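Local coordinates for protein separin (PDB 5U1T) that cleaves the SCC1 subunit of cohesin at the onset of anaphase as a caspase-like cysteine protease and is inactivated by securin during most of the cell cycle, at residues A[807-812]-A[1506-1511]; A[1409-1414]-A[1440-1445]; A[1449-1454]-A[1475-1480]; A[1481-1486]-A[1514-1519]; A[1490-1495]-A[1520-1525]. All coordinates share one frame; numbering follows the deposited sequence.

Contact 1. Residues A[807-812]-A[1506-1511]; sequences GSARDC and GKLEPT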
# COMPACT_ATOMS: atom_id res chain seq x y z
N GLY A 807 10.26 24.23 5.13
CA GLY A 807 11.33 24.40 6.09
C GLY A 807 11.06 24.08 7.55
O GLY A 807 11.88 24.35 8.41
N SER A 808 9.91 23.47 7.84
CA SER A 808 9.56 23.17 9.22
C SER A 808 10.32 21.99 9.80
O SER A 808 9.87 20.84 9.73
CB SER A 808 8.06 22.91 9.33
OG SER A 808 7.70 22.75 10.68
N ALA A 809 11.48 22.27 10.39
CA ALA A 809 12.24 21.26 11.13
C ALA A 809 11.37 20.57 12.18
O ALA A 809 11.45 19.35 12.36
CB ALA A 809 13.46 21.89 11.77
N ARG A 810 10.53 21.33 12.87
CA ARG A 810 9.74 20.79 13.97
C ARG A 810 8.91 19.57 13.57
O ARG A 810 8.90 18.55 14.26
CB ARG A 810 8.84 21.88 14.55
CG ARG A 810 8.27 21.55 15.93
CD ARG A 810 7.20 22.55 16.37
NE ARG A 810 7.75 23.73 17.03
CZ ARG A 810 7.60 24.01 18.33
NH1 ARG A 810 8.12 25.12 18.86
NH2 ARG A 810 6.91 23.18 19.11
N ASP A 811 8.21 19.68 12.44
CA ASP A 811 7.31 18.60 12.03
C ASP A 811 8.08 17.47 11.40
O ASP A 811 7.64 16.33 11.44
CB ASP A 811 6.27 19.11 11.04
CG ASP A 811 5.37 20.15 11.64
OD1 ASP A 811 4.33 19.77 12.23
OD2 ASP A 811 5.68 21.35 11.53
N CYS A 812 9.21 17.79 10.80
CA CYS A 812 10.03 16.79 10.16
C CYS A 812 10.63 15.86 11.19
O CYS A 812 10.65 14.64 11.01
CB CYS A 812 11.12 17.45 9.31
SG CYS A 812 10.53 18.04 7.72
N GLY A 1506 20.25 22.26 10.09
CA GLY A 1506 20.80 22.40 8.76
C GLY A 1506 20.03 23.35 7.88
O GLY A 1506 19.84 24.52 8.22
N LYS A 1507 19.55 22.84 6.75
CA LYS A 1507 18.92 23.66 5.73
C LYS A 1507 17.45 23.88 5.96
O LYS A 1507 16.74 24.40 5.11
CB LYS A 1507 19.15 23.04 4.35
CG LYS A 1507 20.62 22.87 4.03
CD LYS A 1507 20.81 22.03 2.77
CE LYS A 1507 22.24 21.48 2.72
NZ LYS A 1507 22.58 20.73 3.99
N LEU A 1508 16.97 23.48 7.13
CA LEU A 1508 15.60 23.78 7.48
C LEU A 1508 15.58 24.95 8.47
O LEU A 1508 16.63 25.32 9.03
CB LEU A 1508 14.90 22.55 8.06
CG LEU A 1508 14.77 21.30 7.19
CD1 LEU A 1508 13.90 20.26 7.92
CD2 LEU A 1508 14.22 21.62 5.79
N GLU A 1509 14.41 25.54 8.67
CA GLU A 1509 14.26 26.64 9.61
C GLU A 1509 14.24 26.11 11.03
O GLU A 1509 13.64 25.07 11.31
CB GLU A 1509 12.99 27.43 9.34
CG GLU A 1509 12.94 28.06 7.98
CD GLU A 1509 14.12 28.98 7.72
OE1 GLU A 1509 14.49 29.76 8.61
OE2 GLU A 1509 14.68 28.90 6.61
N PRO A 1510 14.91 26.81 11.94
CA PRO A 1510 14.95 26.42 13.34
C PRO A 1510 13.71 26.96 14.04
O PRO A 1510 12.96 27.71 13.42
CB PRO A 1510 16.21 27.09 13.84
CG PRO A 1510 16.25 28.36 13.07
CD PRO A 1510 15.68 28.05 11.70
N THR A 1511 13.49 26.59 15.29
CA THR A 1511 12.48 27.29 16.07
C THR A 1511 12.78 27.26 17.55
O THR A 1511 13.72 26.59 18.00
CB THR A 1511 11.05 26.73 15.88
OG1 THR A 1511 10.12 27.66 16.46
CG2 THR A 1511 10.90 25.33 16.54
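Leu1508 packs against the turn that starts helix 809-825. Its CB lies 3.5 Å from Gly807 O and also faces Ala809 CB. The branch point CG carries two methyls that part to different targets. CD1 meets Ala809 CA at 3.7 Å and Cys812 SG at 4.0 Å, so it covers the first turn of the helix. CD2 turns back to Gly807 CA at 4.0 Å. With CG anti to the carbonyl carbon (chi1 -60°), the branch point is directed at segment 807-812, and chi2 (-174°) sets the methyls. One backbone hydrogen bond, Glu1509 N to Gly807 O at 2.8 Å, fixes the next residue, and Ser808 and Glu1509 form a single beta bridge. Ser808 is the N-cap, and its OG donates to Asp811 OD2 at 2.6 Å. Further along, Arg810 and Thr1511 meet through Arg810 NE and Thr1511 CG2, 3.6 Å apart. Arg810 NH2 is hydrogen-bonded to Ser1480 OG, and its guanidinium makes a cation-pi contact with an aromatic side chain of another protein chain. With an alanine at Arg810 the guanidinium is gone: Ser1480 OG would probably lose this donor, Thr1511 CG2 its cover and the aromatic ring its cation. The contact joins the helical domain to the protease loop between strand 1492-1494 and helix 1513-1519. Leu1508 is backed by Ile804 of helix 782-805 and Ile845 of helix 829-845.

Contact 2. Residues A[1409-1414]-A[1440-1445]; sequences EDNISM and KPSSQL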
# COMPACT_ATOMS: atom_id res chain seq x y z
N GLU A 1409 -0.65 49.90 35.44
CA GLU A 1409 -1.41 50.23 36.63
C GLU A 1409 -2.39 49.15 37.05
O GLU A 1409 -3.02 49.27 38.10
CB GLU A 1409 -2.16 51.55 36.44
CG GLU A 1409 -1.26 52.77 36.32
CD GLU A 1409 -2.02 54.07 36.05
OE1 GLU A 1409 -3.25 53.99 35.77
OE2 GLU A 1409 -1.40 55.16 36.11
N ASP A 1410 -2.51 48.09 36.24
CA ASP A 1410 -3.31 46.91 36.59
C ASP A 1410 -3.19 45.76 35.58
O ASP A 1410 -2.60 45.90 34.51
CB ASP A 1410 -4.79 47.27 36.73
CG ASP A 1410 -5.31 48.11 35.58
OD1 ASP A 1410 -4.99 47.81 34.41
OD2 ASP A 1410 -6.04 49.09 35.86
N ASN A 1411 -3.76 44.62 35.96
CA ASN A 1411 -3.79 43.43 35.11
C ASN A 1411 -2.42 42.97 34.63
O ASN A 1411 -2.26 42.66 33.45
CB ASN A 1411 -4.69 43.66 33.91
CG ASN A 1411 -6.06 43.04 34.08
OD1 ASN A 1411 -7.06 43.74 34.16
ND2 ASN A 1411 -6.10 41.71 34.16
N ILE A 1412 -1.46 42.90 35.54
CA ILE A 1412 -0.14 42.37 35.20
C ILE A 1412 0.09 40.97 35.82
O ILE A 1412 -0.21 40.73 36.99
CB ILE A 1412 0.97 43.38 35.63
CG1 ILE A 1412 0.96 43.61 37.13
CG2 ILE A 1412 0.82 44.69 34.88
CD1 ILE A 1412 2.01 42.84 37.86
N SER A 1413 0.59 40.04 35.01
CA SER A 1413 0.80 38.64 35.42
C SER A 1413 2.27 38.36 35.71
O SER A 1413 3.16 38.93 35.08
CB SER A 1413 0.32 37.66 34.34
OG SER A 1413 -1.04 37.85 34.00
N MET A 1414 2.52 37.46 36.66
CA MET A 1414 3.88 37.06 36.95
C MET A 1414 3.96 35.63 37.41
O MET A 1414 3.03 35.11 38.03
CB MET A 1414 4.50 37.96 38.00
CG MET A 1414 3.48 38.59 38.89
SD MET A 1414 4.16 40.06 39.65
CE MET A 1414 5.14 40.66 38.28
N LYS A 1440 -2.72 46.84 42.77
CA LYS A 1440 -2.76 46.78 41.30
C LYS A 1440 -3.71 45.68 40.85
O LYS A 1440 -3.31 44.52 40.79
CB LYS A 1440 -1.36 46.54 40.74
CG LYS A 1440 -1.02 47.27 39.47
CD LYS A 1440 0.48 47.46 39.37
CE LYS A 1440 0.99 48.47 40.41
NZ LYS A 1440 0.58 49.88 40.12
N PRO A 1441 -4.97 46.03 40.52
CA PRO A 1441 -6.08 45.07 40.36
C PRO A 1441 -5.94 44.04 39.23
O PRO A 1441 -5.15 44.23 38.30
CB PRO A 1441 -7.29 45.98 40.10
CG PRO A 1441 -6.73 47.30 39.67
CD PRO A 1441 -5.40 47.43 40.33
N SER A 1442 -6.72 42.97 39.32
CA SER A 1442 -6.72 41.85 38.37
C SER A 1442 -5.33 41.31 38.01
O SER A 1442 -5.12 40.76 36.91
CB SER A 1442 -7.45 42.23 37.08
OG SER A 1442 -7.38 41.17 36.13
N SER A 1443 -4.39 41.45 38.93
CA SER A 1443 -3.05 40.92 38.73
C SER A 1443 -2.91 39.57 39.40
O SER A 1443 -3.51 39.33 40.43
CB SER A 1443 -2.01 41.90 39.26
OG SER A 1443 -1.87 42.99 38.36
N GLN A 1444 -2.11 38.70 38.80
CA GLN A 1444 -1.95 37.34 39.33
C GLN A 1444 -0.47 36.99 39.48
O GLN A 1444 0.36 37.43 38.69
CB GLN A 1444 -2.67 36.32 38.44
CG GLN A 1444 -2.77 34.91 39.02
CD GLN A 1444 -3.61 33.94 38.17
OE1 GLN A 1444 -4.01 34.27 37.05
NE2 GLN A 1444 -3.87 32.75 38.71
N LEU A 1445 -0.16 36.22 40.51
CA LEU A 1445 1.20 35.75 40.75
C LEU A 1445 1.19 34.26 40.97
O LEU A 1445 0.37 33.76 41.73
CB LEU A 1445 1.80 36.44 41.96
CG LEU A 1445 3.00 35.76 42.62
CD1 LEU A 1445 4.21 35.76 41.70
CD2 LEU A 1445 3.34 36.49 43.90
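Segments 1409-1414 and 1440-1445 run parallel, with Ser1413 paired to Gln1444 and Met1414 to Leu1445. They are the two strands of a beta-alpha-beta unit whose crossover is helix 1423-1436. Strand 1444-1447 forms an outer edge of the six-stranded protease sheet within this chain. Met1414 N donates to Gln1444 O at 3.0 Å, and Gln1444 N makes a weak bond to Ile1412 O. Before the strands, Asn1411 N donates to Pro1441 O at 2.7 Å in a nearly straight bond (168°). The amide of Asn1411 lies against Ser1442, with OD1 and ND2 each 3.3 Å from Ser1442 CB. The spacing of ND2 and Ser1442 OG is too short to be trusted. If Asn1411 were an alanine, Ser1442 CB would probably lose its amide cover, leaving a gap beside it just before the strands. Asp1410 CB touches Pro1441 CG at 3.5 Å. On the face that bears Met1414 and Leu1445, Met1414 CG meets Leu1445 CD1 at 4.1 Å, and Phe1433 of the crossover helix packs on Met1414. Ser1443 turns its hydroxyl to the neighbouring strand, with OG anti to the carbonyl carbon (chi1 -76°). There Ser1443 OG accepts a hydrogen bond from Ile1412 N at 2.9 Å.

Contact 3. Residues A[1449-1454]-A[1475-1480]; sequences EKPEEE and EQYVRS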
# COMPACT_ATOMS: atom_id res chain seq x y z
N GLU A 1449 5.27 27.21 42.45
CA GLU A 1449 4.08 26.45 42.11
C GLU A 1449 4.01 26.24 40.60
O GLU A 1449 4.05 27.21 39.84
CB GLU A 1449 2.84 27.19 42.62
CG GLU A 1449 1.51 26.47 42.41
CD GLU A 1449 0.32 27.30 42.89
OE1 GLU A 1449 0.44 28.55 42.93
OE2 GLU A 1449 -0.73 26.69 43.25
N LYS A 1450 3.94 24.99 40.16
CA LYS A 1450 3.78 24.69 38.74
C LYS A 1450 2.47 25.27 38.22
O LYS A 1450 1.39 24.88 38.68
CB LYS A 1450 3.82 23.18 38.48
CG LYS A 1450 5.16 22.54 38.77
CD LYS A 1450 5.15 21.07 38.42
CE LYS A 1450 6.54 20.47 38.56
NZ LYS A 1450 7.08 20.67 39.94
N PRO A 1451 2.55 26.20 37.25
CA PRO A 1451 1.32 26.77 36.68
C PRO A 1451 0.68 25.81 35.69
O PRO A 1451 1.40 25.16 34.95
CB PRO A 1451 1.82 28.04 35.99
CG PRO A 1451 3.24 27.73 35.61
CD PRO A 1451 3.77 26.82 36.68
N GLU A 1452 -0.65 25.72 35.70
CA GLU A 1452 -1.36 24.81 34.80
C GLU A 1452 -1.76 25.52 33.51
O GLU A 1452 -2.11 26.70 33.54
CB GLU A 1452 -2.58 24.21 35.50
CG GLU A 1452 -2.39 22.76 35.96
CD GLU A 1452 -3.44 22.33 36.97
OE1 GLU A 1452 -3.86 21.14 36.91
OE2 GLU A 1452 -3.84 23.18 37.81
N GLU A 1453 -1.73 24.78 32.40
CA GLU A 1453 -1.83 25.34 31.05
C GLU A 1453 -2.89 26.42 30.84
O GLU A 1453 -2.62 27.44 30.20
CB GLU A 1453 -2.09 24.22 30.04
CG GLU A 1453 -1.94 24.68 28.58
CD GLU A 1453 -2.18 23.56 27.58
OE1 GLU A 1453 -1.45 23.46 26.57
OE2 GLU A 1453 -3.12 22.77 27.81
N GLU A 1454 -4.09 26.22 31.38
CA GLU A 1454 -5.18 27.16 31.13
C GLU A 1454 -5.00 28.51 31.84
O GLU A 1454 -5.56 29.52 31.42
CB GLU A 1454 -6.52 26.54 31.52
CG GLU A 1454 -7.02 26.95 32.91
CD GLU A 1454 -8.38 26.36 33.25
OE1 GLU A 1454 -8.77 25.34 32.63
OE2 GLU A 1454 -9.06 26.92 34.16
N GLU A 1475 7.44 26.37 28.24
CA GLU A 1475 7.03 25.29 27.35
C GLU A 1475 6.53 24.08 28.13
O GLU A 1475 5.65 23.34 27.68
CB GLU A 1475 8.20 24.87 26.45
CG GLU A 1475 9.01 26.01 25.91
CD GLU A 1475 10.06 26.52 26.89
OE1 GLU A 1475 10.33 25.83 27.90
OE2 GLU A 1475 10.60 27.61 26.66
N GLN A 1476 7.12 23.88 29.30
CA GLN A 1476 6.80 22.75 30.14
C GLN A 1476 5.41 22.89 30.81
O GLN A 1476 4.92 21.95 31.42
CB GLN A 1476 7.90 22.56 31.20
CG GLN A 1476 8.09 23.76 32.15
CD GLN A 1476 9.09 24.80 31.65
OE1 GLN A 1476 8.95 25.34 30.55
NE2 GLN A 1476 10.10 25.08 32.46
N TYR A 1477 4.79 24.06 30.65
CA TYR A 1477 3.46 24.31 31.23
C TYR A 1477 2.42 24.70 30.19
O TYR A 1477 1.25 24.85 30.52
CB TYR A 1477 3.54 25.42 32.30
CG TYR A 1477 4.69 25.26 33.27
CD1 TYR A 1477 4.89 24.08 33.97
CD2 TYR A 1477 5.60 26.29 33.44
CE1 TYR A 1477 5.95 23.94 34.84
CE2 TYR A 1477 6.66 26.16 34.30
CZ TYR A 1477 6.83 24.98 35.00
OH TYR A 1477 7.90 24.86 35.86
N VAL A 1478 2.82 24.88 28.94
CA VAL A 1478 1.86 25.23 27.89
C VAL A 1478 2.44 24.93 26.53
O VAL A 1478 3.59 25.25 26.24
CB VAL A 1478 1.45 26.70 27.96
CG1 VAL A 1478 2.66 27.60 27.91
CG2 VAL A 1478 0.46 27.04 26.86
N ARG A 1479 1.64 24.28 25.69
CA ARG A 1479 2.12 23.78 24.41
C ARG A 1479 2.34 24.90 23.41
O ARG A 1479 1.65 25.92 23.45
CB ARG A 1479 1.13 22.77 23.84
CG ARG A 1479 0.99 21.52 24.69
CD ARG A 1479 -0.18 20.71 24.22
NE ARG A 1479 -1.45 21.25 24.70
CZ ARG A 1479 -2.62 20.93 24.18
NH1 ARG A 1479 -3.75 21.44 24.67
NH2 ARG A 1479 -2.67 20.09 23.16
N SER A 1480 3.30 24.69 22.51
CA SER A 1480 3.60 25.62 21.43
C SER A 1480 2.32 25.98 20.66
O SER A 1480 2.10 27.12 20.28
CB SER A 1480 4.65 25.01 20.47
OG SER A 1480 5.80 24.51 21.15
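Glu1453 reaches Arg1479 because its CG stands anti to the backbone N (chi1 -169°) and the chain beyond is extended. Arg1479 bends at chi3 (-79°) and brings NE to the carboxylate. The salt bridge runs from Arg1479 NE to the syn lone pair of Glu1453 OE1 at 2.9 Å, with the oxygen near the guanidinium plane. The two flat groups are turned 43° from each other, and the second link, Arg1479 NH1 to Glu1453 OE2, is weak. Glu1453 OE1 also takes a weak bond from Arg1479 N, so one oxygen grips both the side chain and the backbone. Arg1479 is the N-cap of helix 1480-1483, and Glu1453 opens helix 1453-1461. The contact ties two helix starts of the caspase-like domain, one after strand 1444-1447 and one beyond strand 1465-1469. Glu1453 CG also packs on Val1478 CG2 at 3.8 Å. Tyr1477 presents one ring face to Pro1451. Pro1451 CD sits over the ring centre, 3.7 Å from the centroid, as a CH-pi contact, and Pro1451 CG touches Tyr1477 CD2 at 3.5 Å. Gln1476 CG covers the opposite face. The Tyr1477 side chain is about 12 Å from that of Cys1497, the probable catalytic cysteine.

Contact 4. Residues A[1481-1486]-A[1514-1519]; sequences KEIKKC and IYTYLL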
# COMPACT_ATOMS: atom_id res chain seq x y z
N LYS A 1481 1.46 24.97 20.49
CA LYS A 1481 0.26 25.05 19.66
C LYS A 1481 -0.76 26.09 20.07
O LYS A 1481 -1.35 26.76 19.22
CB LYS A 1481 -0.43 23.68 19.67
CG LYS A 1481 0.52 22.54 19.40
CD LYS A 1481 0.57 22.21 17.91
CE LYS A 1481 -0.81 21.77 17.39
NZ LYS A 1481 -0.74 21.28 15.98
N GLU A 1482 -0.99 26.20 21.37
CA GLU A 1482 -2.03 27.08 21.89
C GLU A 1482 -1.57 28.53 21.96
O GLU A 1482 -2.38 29.45 21.76
CB GLU A 1482 -2.48 26.60 23.27
CG GLU A 1482 -3.95 26.19 23.34
CD GLU A 1482 -4.29 25.01 22.43
OE1 GLU A 1482 -3.45 24.09 22.27
OE2 GLU A 1482 -5.41 25.01 21.89
N ILE A 1483 -0.30 28.77 22.27
CA ILE A 1483 0.21 30.13 22.20
C ILE A 1483 -0.00 30.63 20.78
O ILE A 1483 -0.50 31.74 20.56
CB ILE A 1483 1.69 30.22 22.59
CG1 ILE A 1483 1.87 30.00 24.08
CG2 ILE A 1483 2.24 31.57 22.22
CD1 ILE A 1483 3.24 29.54 24.44
N LYS A 1484 0.32 29.76 19.81
CA LYS A 1484 0.24 30.08 18.39
C LYS A 1484 -1.18 30.32 17.89
O LYS A 1484 -1.37 30.93 16.83
CB LYS A 1484 0.89 28.97 17.55
CG LYS A 1484 2.41 28.94 17.68
CD LYS A 1484 3.06 27.92 16.77
CE LYS A 1484 4.52 27.76 17.14
NZ LYS A 1484 5.14 26.57 16.54
N LYS A 1485 -2.17 29.85 18.63
CA LYS A 1485 -3.55 30.03 18.22
C LYS A 1485 -4.03 31.40 18.61
O LYS A 1485 -4.95 31.93 18.00
CB LYS A 1485 -4.45 28.94 18.81
CG LYS A 1485 -4.18 27.58 18.21
CD LYS A 1485 -5.15 26.53 18.70
CE LYS A 1485 -4.72 25.14 18.26
NZ LYS A 1485 -5.73 24.11 18.60
N CYS A 1486 -3.38 31.98 19.62
CA CYS A 1486 -3.73 33.32 20.09
C CYS A 1486 -3.52 34.35 19.00
O CYS A 1486 -2.88 34.08 17.98
CB CYS A 1486 -2.90 33.72 21.31
SG CYS A 1486 -2.92 32.53 22.63
N ILE A 1514 10.63 31.94 21.21
CA ILE A 1514 10.63 33.31 20.74
C ILE A 1514 9.71 33.57 19.53
O ILE A 1514 8.85 34.46 19.56
CB ILE A 1514 12.07 33.66 20.42
CG1 ILE A 1514 12.14 35.03 19.77
CG2 ILE A 1514 12.77 32.47 19.65
CD1 ILE A 1514 11.83 36.04 20.76
N TYR A 1515 9.82 32.73 18.52
CA TYR A 1515 9.00 32.84 17.33
C TYR A 1515 7.55 32.51 17.63
O TYR A 1515 6.66 33.03 16.99
CB TYR A 1515 9.45 31.86 16.26
CG TYR A 1515 10.64 32.28 15.45
CD1 TYR A 1515 11.18 33.54 15.56
CD2 TYR A 1515 11.23 31.41 14.58
CE1 TYR A 1515 12.27 33.90 14.82
CE2 TYR A 1515 12.32 31.77 13.83
CZ TYR A 1515 12.83 33.01 13.96
OH TYR A 1515 13.90 33.36 13.21
N THR A 1516 7.32 31.62 18.57
CA THR A 1516 5.96 31.26 18.88
C THR A 1516 5.20 32.43 19.48
O THR A 1516 4.08 32.67 19.11
CB THR A 1516 5.86 30.00 19.75
OG1 THR A 1516 5.97 30.36 21.12
CG2 THR A 1516 6.94 29.06 19.42
N TYR A 1517 5.82 33.17 20.38
CA TYR A 1517 5.15 34.30 20.96
C TYR A 1517 4.84 35.29 19.88
O TYR A 1517 3.74 35.79 19.81
CB TYR A 1517 5.98 34.96 22.03
CG TYR A 1517 5.88 34.30 23.37
CD1 TYR A 1517 6.29 33.01 23.54
CD2 TYR A 1517 5.39 34.98 24.45
CE1 TYR A 1517 6.22 32.40 24.77
CE2 TYR A 1517 5.31 34.37 25.68
CZ TYR A 1517 5.73 33.09 25.82
OH TYR A 1517 5.65 32.47 27.04
N LEU A 1518 5.80 35.58 19.03
CA LEU A 1518 5.53 36.55 17.98
C LEU A 1518 4.29 36.14 17.20
O LEU A 1518 3.45 36.97 16.87
CB LEU A 1518 6.73 36.67 17.05
CG LEU A 1518 7.88 37.49 17.63
CD1 LEU A 1518 9.11 37.48 16.72
CD2 LEU A 1518 7.39 38.89 17.86
N LEU A 1519 4.18 34.84 16.95
CA LEU A 1519 3.06 34.32 16.18
C LEU A 1519 1.75 34.34 16.98
O LEU A 1519 0.67 34.35 16.40
CB LEU A 1519 3.37 32.90 15.69
CG LEU A 1519 4.42 32.84 14.59
CD1 LEU A 1519 4.67 31.39 14.20
CD2 LEU A 1519 3.95 33.65 13.40
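Ile1483 and Lys1484 meet Thr1516 and Tyr1517 where short helix 1480-1483 packs beside helix 1513-1519 of the caspase-like domain. No hydrogen bond joins the two segments directly. Ile1483 points at the other helix and spreads its branches to two neighbouring residues. Its CG2 comes to Thr1516 O at 3.8 Å. The other branch ends in CD1, which comes to the ring of Tyr1517 at a slant and touches CE1 at 4.1 Å. The phenol leans back toward Ile1483, although its CB starts away from that segment, and its OH is hydrogen-bonded to Gly1473 O. Lys1484 lies across the Thr1516 side chain at an oblique angle. Its chain is extended beyond CG, with CG anti to the carbonyl carbon (chi1 -72°), so CE is carried along the helix to Thr1516 CG2 at 3.6 Å. Thr1516 thus offers a methyl to the aliphatic part of the lysine. Its OG1 is turned between the backbone N and the carbonyl carbon (chi1 86°) and bonds to Thr1513 O one turn earlier. Leu1460 of helix 1453-1461 packs on both Ile1483 and Tyr1517, and helix 1075-1088 flanks Lys1484 and Leu1519. At that end Lys1085 NZ donates hydrogen bonds to two backbone carbonyls, one from each segment: Lys1484 O and Leu1519 O.

Contact 5. Residues A[1490-1495]-A[1520-1525]; sequences APSFLL and GGCPMV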
# COMPACT_ATOMS: atom_id res chain seq x y z
N ALA A 1490 0.41 39.45 25.74
CA ALA A 1490 1.03 40.51 26.51
C ALA A 1490 2.52 40.56 26.25
O ALA A 1490 3.15 39.51 26.07
CB ALA A 1490 0.76 40.31 28.01
N PRO A 1491 3.08 41.77 26.23
CA PRO A 1491 4.53 41.98 26.26
C PRO A 1491 5.17 41.07 27.31
O PRO A 1491 4.80 41.15 28.48
CB PRO A 1491 4.67 43.46 26.64
CG PRO A 1491 3.44 44.09 26.08
CD PRO A 1491 2.34 43.05 26.22
N SER A 1492 6.08 40.20 26.92
CA SER A 1492 6.59 39.20 27.85
C SER A 1492 8.06 39.36 28.22
O SER A 1492 8.92 39.55 27.35
CB SER A 1492 6.35 37.81 27.28
OG SER A 1492 4.98 37.65 26.95
N PHE A 1493 8.35 39.31 29.52
CA PHE A 1493 9.72 39.21 30.00
C PHE A 1493 10.07 37.74 30.31
O PHE A 1493 9.94 37.29 31.45
CB PHE A 1493 9.93 40.08 31.26
CG PHE A 1493 9.93 41.56 30.99
CD1 PHE A 1493 10.94 42.15 30.27
CD2 PHE A 1493 8.91 42.36 31.47
CE1 PHE A 1493 10.94 43.52 30.03
CE2 PHE A 1493 8.91 43.73 31.23
CZ PHE A 1493 9.92 44.31 30.51
N LEU A 1494 10.48 36.99 29.29
CA LEU A 1494 10.89 35.60 29.47
C LEU A 1494 12.27 35.50 30.12
O LEU A 1494 13.22 35.03 29.49
CB LEU A 1494 10.90 34.86 28.11
CG LEU A 1494 9.66 34.11 27.63
CD1 LEU A 1494 8.50 35.04 27.46
CD2 LEU A 1494 9.95 33.39 26.33
N LEU A 1495 12.40 35.93 31.36
CA LEU A 1495 13.72 36.01 31.99
C LEU A 1495 14.24 34.66 32.53
O LEU A 1495 14.48 34.52 33.72
CB LEU A 1495 13.70 37.03 33.14
CG LEU A 1495 12.88 38.31 32.93
CD1 LEU A 1495 12.87 39.19 34.19
CD2 LEU A 1495 13.40 39.07 31.74
N GLY A 1520 1.86 34.34 18.30
CA GLY A 1520 0.70 34.53 19.15
C GLY A 1520 0.24 35.98 19.21
O GLY A 1520 -0.76 36.30 19.85
N GLY A 1521 0.98 36.87 18.56
CA GLY A 1521 0.57 38.26 18.50
C GLY A 1521 1.17 39.09 19.62
O GLY A 1521 0.73 40.21 19.87
N CYS A 1522 2.16 38.52 20.29
CA CYS A 1522 3.02 39.27 21.19
C CYS A 1522 3.73 40.35 20.38
O CYS A 1522 4.26 40.06 19.30
CB CYS A 1522 4.04 38.35 21.89
SG CYS A 1522 5.06 39.12 23.17
N PRO A 1523 3.71 41.60 20.88
CA PRO A 1523 4.31 42.78 20.26
C PRO A 1523 5.69 43.13 20.84
O PRO A 1523 6.35 44.03 20.33
CB PRO A 1523 3.29 43.88 20.57
CG PRO A 1523 2.76 43.50 21.89
CD PRO A 1523 2.81 41.99 21.98
N MET A 1524 6.10 42.44 21.90
CA MET A 1524 7.43 42.65 22.50
C MET A 1524 7.73 41.47 23.39
O MET A 1524 7.07 41.27 24.39
CB MET A 1524 7.49 43.96 23.31
CG MET A 1524 8.89 44.39 23.78
SD MET A 1524 9.78 43.36 24.98
CE MET A 1524 8.59 43.28 26.30
N VAL A 1525 8.74 40.69 23.04
CA VAL A 1525 9.11 39.55 23.85
C VAL A 1525 10.61 39.56 24.09
O VAL A 1525 11.40 39.77 23.17
CB VAL A 1525 8.68 38.22 23.21
CG1 VAL A 1525 9.19 38.11 21.78
CG2 VAL A 1525 9.15 37.04 24.05
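Ser1492 N donates to Met1524 O at 2.9 Å, the one hydrogen bond between the two segments. Ser1492 and Val1525 are paired in parallel strands. Pro1491 CA adds a CA-H...O contact to the same Met1524 O at 3.2 Å. Around this lie the side chains. Met1524 bends at chi2 and chi3 (-66° and -55°), which folds its CE back over the first strand. There CE meets Pro1491 CB at 3.9 Å and the Phe1493 ring more loosely. Leu1494 CD1 touches Val1525 CG2 at 4.0 Å. Cys1522 SG lies 3.5 Å from Ala1490 O and 4.1 Å from Ser1492 OG. In the next shell, Ser1492 OG donates to Ala1490 O at 2.8 Å. Gly1521 ends helix 1513-1519 with a Schellman motif, from which the chain turns into strand 1524-1528. This completes a beta-alpha-beta unit. Tyr1517 and Ile1514 of that helix pack on the face bearing Ser1492 and Val1525, and Tyr1517 also touches Leu1494, while helix 1534-1548 covers Phe1493. The chain leaves strand 1492-1494 toward Cys1497, the probable catalytic cysteine, whose side chain is about 10 Å from that of Leu1494. All the touching residues are buried. One backbone bond and the Ser1492 hydroxyl on Ala1490 O supply the polar part; the rest is chiefly contact between apolar groups, as suits a buried strand pair.

Contacts 2 and 5 lie on the same sheet, with centres 16 Å apart and strand 1465-1469 between their strand pairs. Helix 1513-1519 of contact 4 runs into contact 5: Tyr1517 O and Cys1522 N lie 3.2 Å apart, a probable hydrogen bond, and Ile1514 CD1 touches Val1525 CG1 at 3.5 Å. Contact 3 meets contact 4 through Val1478 CG1 and Ile1483 CD1 at 4.0 Å. Contact 1 brings in the helical domain. Its Arg810 NH2 reaches Ser1480 OG of contact 3 at 2.7 Å. The side chains of Tyr1477 and Leu1494, in contacts 3 and 5, are about 12 and 10 Å from that of the probable catalytic Cys1497; contacts 1, 2 and 4 lie away from it.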